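PDB 3WJ7: putative oxidoreductase from Gluconobacter oxydans, which belongs to the short-chain dehydrogenase/reductase (SDR) family and probably works as a nicotinamide-dependent oxidoreductase, with an aldehyde dehydrogenase activity tentatively assigned. Local coordinates for residues Y123-S126 with V127-G131; N216-V220 with D221-E225; I247-G250 with D251-R254; W283-G287 with F288-P292. All blocks are in the same frame, centred on the assembly; numbering follows the deposited sequence.

Interaction 1 (Y123-S126 with V127-G131); sequences YCSS and VAALG
S126 grips the start of the 127-129 turn with both its side chain and its backbone. Its OG accepts the backbone N of A128 at 2.8 Å in an almost straight bond (172° at the hydrogen), closing an ST turn. Its carbonyl O takes A129 N at 3.1 Å, and this donor stands 56° out of the carbonyl plane instead of on a lone pair. The hydroxyl reaches its donor because OG lies anti to the backbone N (chi1 152°), beside the carbonyl carbon and facing the chain that follows. V127 turns its side chain away from S126, toward F308, and its own carbonyl O is bonded to L130 N at 2.9 Å, adding a second short turn. A129 points its methyl back at the strand end, where CB meets S126 O at 3.5 Å and S125 OG at 3.8 Å. That S125 hydroxyl is hydrogen-bonded to E162 and, weakly, to N180. The turn follows the end of strand 120-124, the region where SDR enzymes usually carry their active-site serine, and a bound mercury ion lies about 5 Å from the S126 side chain. Strand 120-124 runs parallel between strands 78-83 and 176-185, while helix 153-172 receives A128 on Y154 and A129 on E162.

Interaction 2 (N216-V220 with D221-E225); sequences NIVHV and DDVAE
V218 meets the helix through its branched end: CG1 lies 3.6 Å from CG2 of V223, the two side chains crossing at about a right angle, and CG2 of V218 touches the same methyl. H219, next along, is the N-cap and carries most of the polar contact. With CG anti to the backbone N (chi1 -159°), its ring swings alongside the first turn and ND1 accepts D221 N at 3.0 Å, the donor lying at the ring edge and in its plane. The carboxylate of D221 runs side by side with the imidazole, OD2 at 3.3 Å from H219 CE1. D222, one residue further on, brings OD2 to 3.3 Å from H219 CB, while its OD1 makes a salt bridge with R322. The carbonyl O of H219 is gripped twice: V223 N approaches in the carbonyl plane at 3.1 Å, and D222 N, at 2.9 Å, stands 65° out of that plane. V220 continues the helical pattern, its O taking A224 N at 3.0 Å, and its side chain turns away from the helix that follows and packs on F24 of helix 24-35. The axes of strand 216-219 and helix 221-225 stand at 74°, so the histidine works at a sharp corner between them. Because ND1 acts as an acceptor toward the backbone, the ring proton is probably on NE2, which is hydrogen-bonded to D330 OD2; this is consistent with a neutral imidazole that caps the helix and ties it to a carboxylate on the other side.

Interaction 3 (I247-G250 with D251-R254); sequences IMLG and DLFR
The first turn of helix 249-259 begins at M248, its N-cap, whose carbonyl O accepts L252 N at 3.0 Å in the carbonyl plane. F253 N to L249 O and R254 N to G250 O continue the ladder. A water links the two sides of the cap, donating to D251 OD2 and accepting from M248 N at 2.9 Å, while D251 OD1 makes a salt bridge with R254 NH1 at 2.7 Å. With this pairing, one face of the R254 guanidinium lies over the backbone of G250 and D251. On the buried side L249, its CG anti to the backbone N (chi1 -162°), runs side by side with F253: CE1 of the ring is 3.5 Å from L249 CG, with CZ near CD1. L249 CD1 also meets L252 CD2 at 3.9 Å, and I247 CG1 lies 3.8 Å from D251 CB. With alanine at F253, a gap would probably open beside L249 and the Y210 ring would lose its edge-to-face mate. F253 is further enclosed by M198 and C202 of helix 194-203, with a mercury ion about 6 Å from its side chain, while I247 and L252 lie against strand 214-219.

Interaction 4 (W283-G287 with F288-P292); sequences WLARG and FGIEP
A chi1 of 62° at I290 sets CG1 between the backbone N and the carbonyl carbon and brings it 3.9 Å from A285 CB, against A285 in the last turn of the helix. At F288 a chi1 of -84° places CG anti to the carbonyl carbon, beside the backbone N, and turns the ring back toward the preceding turn, with CD2 3.3 Å from L284 O. The P292 ring also packs on the A285 methyl, CD at 3.7 Å and CB equally near. The chain can double back like this because G289 adopts a positive phi (56°) as it leaves helix 275-288, forming a Schellman motif. I290 N reaches across it to A285 O at 2.9 Å, and G289 N bonds to R286 O at 3.0 Å from well above the carbonyl plane. F288 N is hydrogen-bonded to L284 O at 3.0 Å and more weakly to A285 O. V294 of the second subunit would probably face a gap were F288 replaced by an alanine, since the ring's contacts with it and with L284 O would go. That second subunit closes over the turn: its S302 hydroxyl is hydrogen-bonded to F288 O, its V294 also packs on I290, and its Y210 and M198 receive W283 and R286.

Interactions 1 and 2 lie in the protein core on the central sheet, with centres 14 Å apart, each turning a strand end into the next element through polar groups: a serine ST turn in interaction 1, a histidine N-cap in interaction 2. Interaction 3 also starts a helix, with water and a salt bridge on its outer side and apolar packing within; it touches interaction 2 where I217 CD1 meets L252 CD2 at 3.5 Å. Interaction 4, about 33 Å from the chain centre, ends a helix instead of starting one and works at a subunit interface. F253 of interaction 3 packs on Y210 and M198 of its own chain; interaction 4 meets those same residues of the second subunit.

Interaction 1 (Y123-S126 with V127-G131)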
loop_
_atom_site.group_PDB
_atom_site.type_symbol
_atom_site.label_atom_id
_atom_site.label_comp_id
_atom_site.label_asym_id
_atom_site.label_seq_id
_atom_site.Cartn_x
_atom_site.Cartn_y
_atom_site.Cartn_z
ATOM N N TYR A 123 -18.852 19.593 7.201
ATOM C CA TYR A 123 -18.020 18.505 6.825
ATOM C C TYR A 123 -18.535 17.202 7.418
ATOM O O TYR A 123 -18.676 17.062 8.663
ATOM C CB TYR A 123 -16.594 18.746 7.274
ATOM C CG TYR A 123 -15.735 17.550 6.948
ATOM C CD1 TYR A 123 -15.634 17.089 5.644
ATOM C CD2 TYR A 123 -15.109 16.841 7.941
ATOM C CE1 TYR A 123 -14.873 15.982 5.324
ATOM C CE2 TYR A 123 -14.340 15.734 7.645
ATOM C CZ TYR A 123 -14.232 15.318 6.333
ATOM O OH TYR A 123 -13.484 14.245 6.045
ATOM N N CYS A 124 -18.800 16.237 6.528
ATOM C CA CYS A 124 -19.239 14.931 6.966
ATOM C C CYS A 124 -18.063 14.070 7.244
ATOM O O CYS A 124 -17.281 13.763 6.359
ATOM C CB CYS A 124 -20.157 14.278 5.969
ATOM S SG CYS A 124 -21.133 12.932 6.742
ATOM N N SER A 125 -17.899 13.675 8.495
ATOM C CA SER A 125 -16.749 12.855 8.846
ATOM C C SER A 125 -17.299 11.571 9.392
ATOM O O SER A 125 -18.248 11.067 8.842
ATOM C CB SER A 125 -15.919 13.608 9.847
ATOM O OG SER A 125 -15.083 12.799 10.613
ATOM N N SER A 126 -16.794 11.007 10.474
ATOM C CA SER A 126 -17.397 9.747 10.887
ATOM C C SER A 126 -16.916 9.397 12.246
ATOM O O SER A 126 -15.867 9.897 12.681
ATOM C CB SER A 126 -17.049 8.641 9.888
ATOM O OG SER A 126 -17.039 7.375 10.500
ATOM N N VAL A 127 -17.661 8.535 12.940
ATOM C CA VAL A 127 -17.133 8.048 14.219
ATOM C C VAL A 127 -15.788 7.318 14.038
ATOM O O VAL A 127 -15.040 7.165 15.023
ATOM C CB VAL A 127 -18.116 7.166 15.006
ATOM C CG1 VAL A 127 -19.319 7.983 15.420
ATOM C CG2 VAL A 127 -18.504 5.905 14.223
ATOM N N ALA A 128 -15.464 6.885 12.803
ATOM C CA ALA A 128 -14.184 6.187 12.592
ATOM C C ALA A 128 -12.983 7.105 12.842
ATOM O O ALA A 128 -11.915 6.652 13.165
ATOM C CB ALA A 128 -14.137 5.550 11.227
ATOM N N ALA A 129 -13.176 8.400 12.699
ATOM C CA ALA A 129 -12.171 9.388 13.078
ATOM C C ALA A 129 -12.028 9.626 14.577
ATOM O O ALA A 129 -11.138 10.398 14.990
ATOM C CB ALA A 129 -12.459 10.714 12.380
ATOM N N LEU A 130 -12.888 9.020 15.402
ATOM C CA LEU A 130 -12.936 9.413 16.820
ATOM C C LEU A 130 -12.247 8.401 17.739
ATOM O O LEU A 130 -11.810 7.352 17.274
ATOM C CB LEU A 130 -14.364 9.621 17.281
ATOM C CG LEU A 130 -15.208 10.673 16.565
ATOM C CD1 LEU A 130 -16.471 10.897 17.349
ATOM C CD2 LEU A 130 -14.517 11.981 16.385
ATOM N N GLY A 131 -12.137 8.724 19.035
ATOM C CA GLY A 131 -11.444 7.857 20.003
ATOM C C GLY A 131 -12.372 6.809 20.586
ATOM O O GLY A 131 -13.577 6.932 20.458
#

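Interaction 2 (N216-V220 with D221-E225)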
loop_
_atom_site.group_PDB
_atom_site.type_symbol
_atom_site.label_atom_id
_atom_site.label_comp_id
_atom_site.label_asym_id
_atom_site.label_seq_id
_atom_site.Cartn_x
_atom_site.Cartn_y
_atom_site.Cartn_z
ATOM N N ASN A 216 -22.706 1.088 16.480
ATOM C CA ASN A 216 -23.764 2.012 16.712
ATOM C C ASN A 216 -24.427 2.165 15.367
ATOM O O ASN A 216 -23.770 2.598 14.414
ATOM C CB ASN A 216 -23.147 3.336 17.131
ATOM C CG ASN A 216 -24.168 4.402 17.488
ATOM O OD1 ASN A 216 -24.987 4.811 16.666
ATOM N ND2 ASN A 216 -24.064 4.904 18.701
ATOM N N ILE A 217 -25.723 1.846 15.309
ATOM C CA ILE A 217 -26.541 1.994 14.105
ATOM C C ILE A 217 -27.461 3.213 14.156
ATOM O O ILE A 217 -27.978 3.572 15.215
ATOM C CB ILE A 217 -27.294 0.692 13.809
ATOM C CG1 ILE A 217 -26.272 -0.235 13.142
ATOM C CG2 ILE A 217 -28.464 0.914 12.853
ATOM C CD1 ILE A 217 -26.611 -1.670 13.262
ATOM N N VAL A 218 -27.639 3.853 13.007
ATOM C CA VAL A 218 -28.332 5.102 12.936
ATOM C C VAL A 218 -29.078 5.144 11.652
ATOM O O VAL A 218 -28.544 4.772 10.621
ATOM C CB VAL A 218 -27.361 6.302 12.968
ATOM C CG1 VAL A 218 -26.325 6.223 11.831
ATOM C CG2 VAL A 218 -28.145 7.595 12.934
ATOM N N HIS A 219 -30.326 5.586 11.711
ATOM C CA HIS A 219 -31.117 5.683 10.510
ATOM C C HIS A 219 -30.427 6.688 9.594
ATOM O O HIS A 219 -30.004 7.744 10.047
ATOM C CB HIS A 219 -32.551 6.120 10.830
ATOM C CG HIS A 219 -33.526 5.766 9.762
ATOM N ND1 HIS A 219 -33.482 6.332 8.504
ATOM C CD2 HIS A 219 -34.537 4.866 9.742
ATOM C CE1 HIS A 219 -34.419 5.781 7.747
ATOM N NE2 HIS A 219 -35.078 4.896 8.477
ATOM N N VAL A 220 -30.300 6.331 8.322
ATOM C CA VAL A 220 -29.712 7.183 7.297
ATOM C C VAL A 220 -30.422 8.529 7.212
ATOM O O VAL A 220 -29.782 9.571 7.007
ATOM C CB VAL A 220 -29.682 6.478 5.913
ATOM C CG1 VAL A 220 -31.060 6.443 5.280
ATOM C CG2 VAL A 220 -28.736 7.177 4.956
ATOM N N ASP A 221 -31.741 8.518 7.390
ATOM C CA ASP A 221 -32.541 9.776 7.349
ATOM C C ASP A 221 -32.294 10.643 8.576
ATOM O O ASP A 221 -32.485 11.843 8.550
ATOM C CB ASP A 221 -34.023 9.472 7.147
ATOM C CG ASP A 221 -34.324 8.966 5.718
ATOM O OD1 ASP A 221 -33.649 9.439 4.793
ATOM O OD2 ASP A 221 -35.220 8.108 5.507
ATOM N N ASP A 222 -31.827 10.023 9.643
ATOM C CA ASP A 222 -31.503 10.759 10.830
ATOM C C ASP A 222 -30.157 11.386 10.705
ATOM O O ASP A 222 -29.989 12.496 11.184
ATOM C CB ASP A 222 -31.581 9.879 12.064
ATOM C CG ASP A 222 -32.993 9.583 12.440
ATOM O OD1 ASP A 222 -33.869 10.405 12.102
ATOM O OD2 ASP A 222 -33.253 8.518 13.019
ATOM N N VAL A 223 -29.210 10.689 10.065
ATOM C CA VAL A 223 -27.945 11.294 9.701
ATOM C C VAL A 223 -28.205 12.542 8.871
ATOM O O VAL A 223 -27.627 13.617 9.125
ATOM C CB VAL A 223 -27.113 10.328 8.842
ATOM C CG1 VAL A 223 -25.894 11.021 8.231
ATOM C CG2 VAL A 223 -26.701 9.138 9.678
ATOM N N ALA A 224 -29.063 12.368 7.861
ATOM C CA ALA A 224 -29.382 13.426 6.924
ATOM C C ALA A 224 -29.933 14.647 7.645
ATOM O O ALA A 224 -29.472 15.783 7.446
ATOM C CB ALA A 224 -30.351 12.928 5.846
ATOM N N GLU A 225 -30.909 14.410 8.503
ATOM C CA GLU A 225 -31.584 15.485 9.189
ATOM C C GLU A 225 -30.535 16.177 10.057
ATOM O O GLU A 225 -30.444 17.424 10.089
ATOM C CB GLU A 225 -32.759 14.907 10.010
ATOM C CG GLU A 225 -33.357 15.818 11.092
ATOM C CD GLU A 225 -34.091 17.088 10.599
ATOM O OE1 GLU A 225 -34.397 17.242 9.379
ATOM O OE2 GLU A 225 -34.377 17.941 11.479
#

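Interaction 3 (I247-G250 with D251-R254)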
loop_
_atom_site.group_PDB
_atom_site.type_symbol
_atom_site.label_atom_id
_atom_site.label_comp_id
_atom_site.label_asym_id
_atom_site.label_seq_id
_atom_site.Cartn_x
_atom_site.Cartn_y
_atom_site.Cartn_z
ATOM N N ILE A 247 -25.373 -1.209 19.730
ATOM C CA ILE A 247 -25.922 -2.540 19.611
ATOM C C ILE A 247 -24.830 -3.577 19.296
ATOM O O ILE A 247 -23.870 -3.290 18.604
ATOM C CB ILE A 247 -27.122 -2.559 18.624
ATOM C CG1 ILE A 247 -28.005 -3.820 18.860
ATOM C CG2 ILE A 247 -26.642 -2.380 17.190
ATOM C CD1 ILE A 247 -29.153 -4.056 17.885
ATOM N N MET A 248 -24.946 -4.763 19.872
ATOM C CA MET A 248 -24.004 -5.821 19.568
ATOM C C MET A 248 -24.450 -6.441 18.254
ATOM O O MET A 248 -25.616 -6.347 17.887
ATOM C CB MET A 248 -23.935 -6.882 20.679
ATOM C CG MET A 248 -23.512 -6.378 22.071
ATOM S SD MET A 248 -21.841 -5.725 22.289
ATOM C CE MET A 248 -20.763 -6.921 21.471
ATOM N N LEU A 249 -23.514 -7.040 17.531
ATOM C CA LEU A 249 -23.792 -7.515 16.194
ATOM C C LEU A 249 -24.777 -8.704 16.272
ATOM O O LEU A 249 -25.669 -8.849 15.430
ATOM C CB LEU A 249 -22.465 -7.854 15.502
ATOM C CG LEU A 249 -22.369 -7.980 13.985
ATOM C CD1 LEU A 249 -22.965 -6.798 13.231
ATOM C CD2 LEU A 249 -20.915 -8.170 13.556
ATOM N N GLY A 250 -24.622 -9.537 17.306
ATOM C CA GLY A 250 -25.531 -10.657 17.565
ATOM C C GLY A 250 -26.972 -10.177 17.732
ATOM O O GLY A 250 -27.914 -10.773 17.158
ATOM N N ASP A 251 -27.141 -9.085 18.480
ATOM C CA ASP A 251 -28.465 -8.517 18.722
ATOM C C ASP A 251 -29.062 -7.971 17.445
ATOM O O ASP A 251 -30.234 -8.188 17.167
ATOM C CB ASP A 251 -28.414 -7.440 19.806
ATOM C CG ASP A 251 -28.070 -8.010 21.178
ATOM O OD1 ASP A 251 -28.410 -9.185 21.454
ATOM O OD2 ASP A 251 -27.435 -7.291 21.979
ATOM N N LEU A 252 -28.243 -7.269 16.678
ATOM C CA LEU A 252 -28.608 -6.834 15.349
ATOM C C LEU A 252 -29.162 -7.972 14.492
ATOM O O LEU A 252 -30.223 -7.827 13.883
ATOM C CB LEU A 252 -27.400 -6.209 14.633
ATOM C CG LEU A 252 -27.719 -5.671 13.240
ATOM C CD1 LEU A 252 -28.807 -4.594 13.287
ATOM C CD2 LEU A 252 -26.465 -5.133 12.570
ATOM N N PHE A 253 -28.428 -9.087 14.439
ATOM C CA PHE A 253 -28.833 -10.253 13.652
ATOM C C PHE A 253 -30.073 -10.950 14.212
ATOM O O PHE A 253 -30.925 -11.364 13.438
ATOM C CB PHE A 253 -27.683 -11.235 13.464
ATOM C CG PHE A 253 -26.559 -10.695 12.641
ATOM C CD1 PHE A 253 -25.240 -10.953 13.002
ATOM C CD2 PHE A 253 -26.818 -9.948 11.487
ATOM C CE1 PHE A 253 -24.198 -10.458 12.239
ATOM C CE2 PHE A 253 -25.793 -9.437 10.735
ATOM C CZ PHE A 253 -24.473 -9.694 11.107
ATOM N N ARG A 254 -30.180 -11.033 15.538
ATOM C CA ARG A 254 -31.472 -11.328 16.185
ATOM C C ARG A 254 -32.649 -10.503 15.602
ATOM O O ARG A 254 -33.652 -11.096 15.191
ATOM C CB ARG A 254 -31.390 -11.172 17.714
ATOM C CG ARG A 254 -30.869 -12.423 18.420
ATOM C CD ARG A 254 -30.303 -12.162 19.823
ATOM N NE ARG A 254 -28.947 -12.721 19.929
ATOM C CZ ARG A 254 -28.097 -12.521 20.938
ATOM N NH1 ARG A 254 -28.449 -11.783 21.987
ATOM N NH2 ARG A 254 -26.884 -13.076 20.899
HETATM O O HOH W 1 -26.426 -4.919 22.345
#

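Interaction 4 (W283-G287 with F288-P292)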
loop_
_atom_site.group_PDB
_atom_site.type_symbol
_atom_site.label_atom_id
_atom_site.label_comp_id
_atom_site.label_asym_id
_atom_site.label_seq_id
_atom_site.Cartn_x
_atom_site.Cartn_y
_atom_site.Cartn_z
ATOM N N TRP A 283 3.701 -14.893 13.526
ATOM C CA TRP A 283 4.761 -15.858 13.197
ATOM C C TRP A 283 5.014 -16.067 11.712
ATOM O O TRP A 283 6.159 -16.140 11.302
ATOM C CB TRP A 283 4.655 -17.172 13.985
ATOM C CG TRP A 283 5.201 -16.920 15.367
ATOM C CD1 TRP A 283 4.481 -16.846 16.522
ATOM C CD2 TRP A 283 6.573 -16.587 15.728
ATOM N NE1 TRP A 283 5.307 -16.521 17.583
ATOM C CE2 TRP A 283 6.593 -16.360 17.129
ATOM C CE3 TRP A 283 7.785 -16.481 15.008
ATOM C CZ2 TRP A 283 7.776 -16.031 17.832
ATOM C CZ3 TRP A 283 8.976 -16.153 15.717
ATOM C CH2 TRP A 283 8.948 -15.932 17.107
ATOM N N LEU A 284 3.952 -16.131 10.912
ATOM C CA LEU A 284 4.094 -16.178 9.457
ATOM C C LEU A 284 4.881 -14.988 8.928
ATOM O O LEU A 284 5.922 -15.182 8.289
ATOM C CB LEU A 284 2.746 -16.296 8.744
ATOM C CG LEU A 284 2.066 -17.655 9.011
ATOM C CD1 LEU A 284 0.644 -17.671 8.463
ATOM C CD2 LEU A 284 2.886 -18.817 8.474
ATOM N N ALA A 285 4.423 -13.771 9.219
ATOM C CA ALA A 285 5.187 -12.591 8.804
ATOM C C ALA A 285 6.644 -12.621 9.251
ATOM O O ALA A 285 7.528 -12.341 8.422
ATOM C CB ALA A 285 4.539 -11.324 9.250
ATOM N N ARG A 286 6.918 -12.979 10.516
ATOM C CA ARG A 286 8.317 -13.037 10.945
ATOM C C ARG A 286 9.091 -14.022 10.106
ATOM O O ARG A 286 10.143 -13.685 9.599
ATOM C CB ARG A 286 8.496 -13.351 12.409
ATOM C CG ARG A 286 9.848 -12.869 12.896
ATOM C CD ARG A 286 10.022 -13.010 14.401
ATOM N NE ARG A 286 9.372 -11.920 15.144
ATOM C CZ ARG A 286 8.255 -12.031 15.864
ATOM N NH1 ARG A 286 7.598 -13.185 15.971
ATOM N NH2 ARG A 286 7.791 -10.963 16.493
ATOM N N GLY A 287 8.536 -15.221 9.926
ATOM C CA GLY A 287 9.158 -16.301 9.157
ATOM C C GLY A 287 9.459 -15.967 7.707
ATOM O O GLY A 287 10.416 -16.512 7.124
ATOM N N PHE A 288 8.662 -15.055 7.150
ATOM C CA PHE A 288 8.751 -14.628 5.764
ATOM C C PHE A 288 9.463 -13.337 5.614
ATOM O O PHE A 288 9.596 -12.871 4.481
ATOM C CB PHE A 288 7.365 -14.443 5.144
ATOM C CG PHE A 288 6.782 -15.719 4.625
ATOM C CD1 PHE A 288 7.413 -16.420 3.565
ATOM C CD2 PHE A 288 5.639 -16.266 5.202
ATOM C CE1 PHE A 288 6.876 -17.624 3.102
ATOM C CE2 PHE A 288 5.104 -17.465 4.738
ATOM C CZ PHE A 288 5.715 -18.147 3.691
ATOM N N GLY A 289 9.916 -12.753 6.731
ATOM C CA GLY A 289 10.503 -11.385 6.779
ATOM C C GLY A 289 9.630 -10.258 6.228
ATOM O O GLY A 289 10.143 -9.354 5.585
ATOM N N ILE A 290 8.309 -10.311 6.442
ATOM C CA ILE A 290 7.434 -9.224 6.000
ATOM C C ILE A 290 6.734 -8.583 7.199
ATOM O O ILE A 290 6.996 -8.968 8.334
ATOM C CB ILE A 290 6.406 -9.666 4.934
ATOM C CG1 ILE A 290 5.477 -10.740 5.494
ATOM C CG2 ILE A 290 7.126 -10.116 3.674
ATOM C CD1 ILE A 290 4.252 -11.001 4.663
ATOM N N GLU A 291 5.881 -7.590 6.946
ATOM C CA GLU A 291 5.121 -6.937 8.011
ATOM C C GLU A 291 3.814 -7.645 8.137
ATOM O O GLU A 291 3.145 -7.903 7.142
ATOM C CB GLU A 291 4.870 -5.451 7.731
ATOM C CG GLU A 291 5.982 -4.543 8.260
ATOM C CD GLU A 291 5.562 -3.077 8.392
ATOM O OE1 GLU A 291 4.554 -2.793 9.102
ATOM O OE2 GLU A 291 6.257 -2.205 7.802
ATOM N N PRO A 292 3.445 -7.987 9.370
ATOM C CA PRO A 292 2.129 -8.613 9.546
ATOM C C PRO A 292 1.049 -7.570 9.364
ATOM O O PRO A 292 1.256 -6.437 9.728
ATOM C CB PRO A 292 2.157 -9.130 10.978
ATOM C CG PRO A 292 3.290 -8.401 11.640
ATOM C CD PRO A 292 4.257 -7.941 10.595
#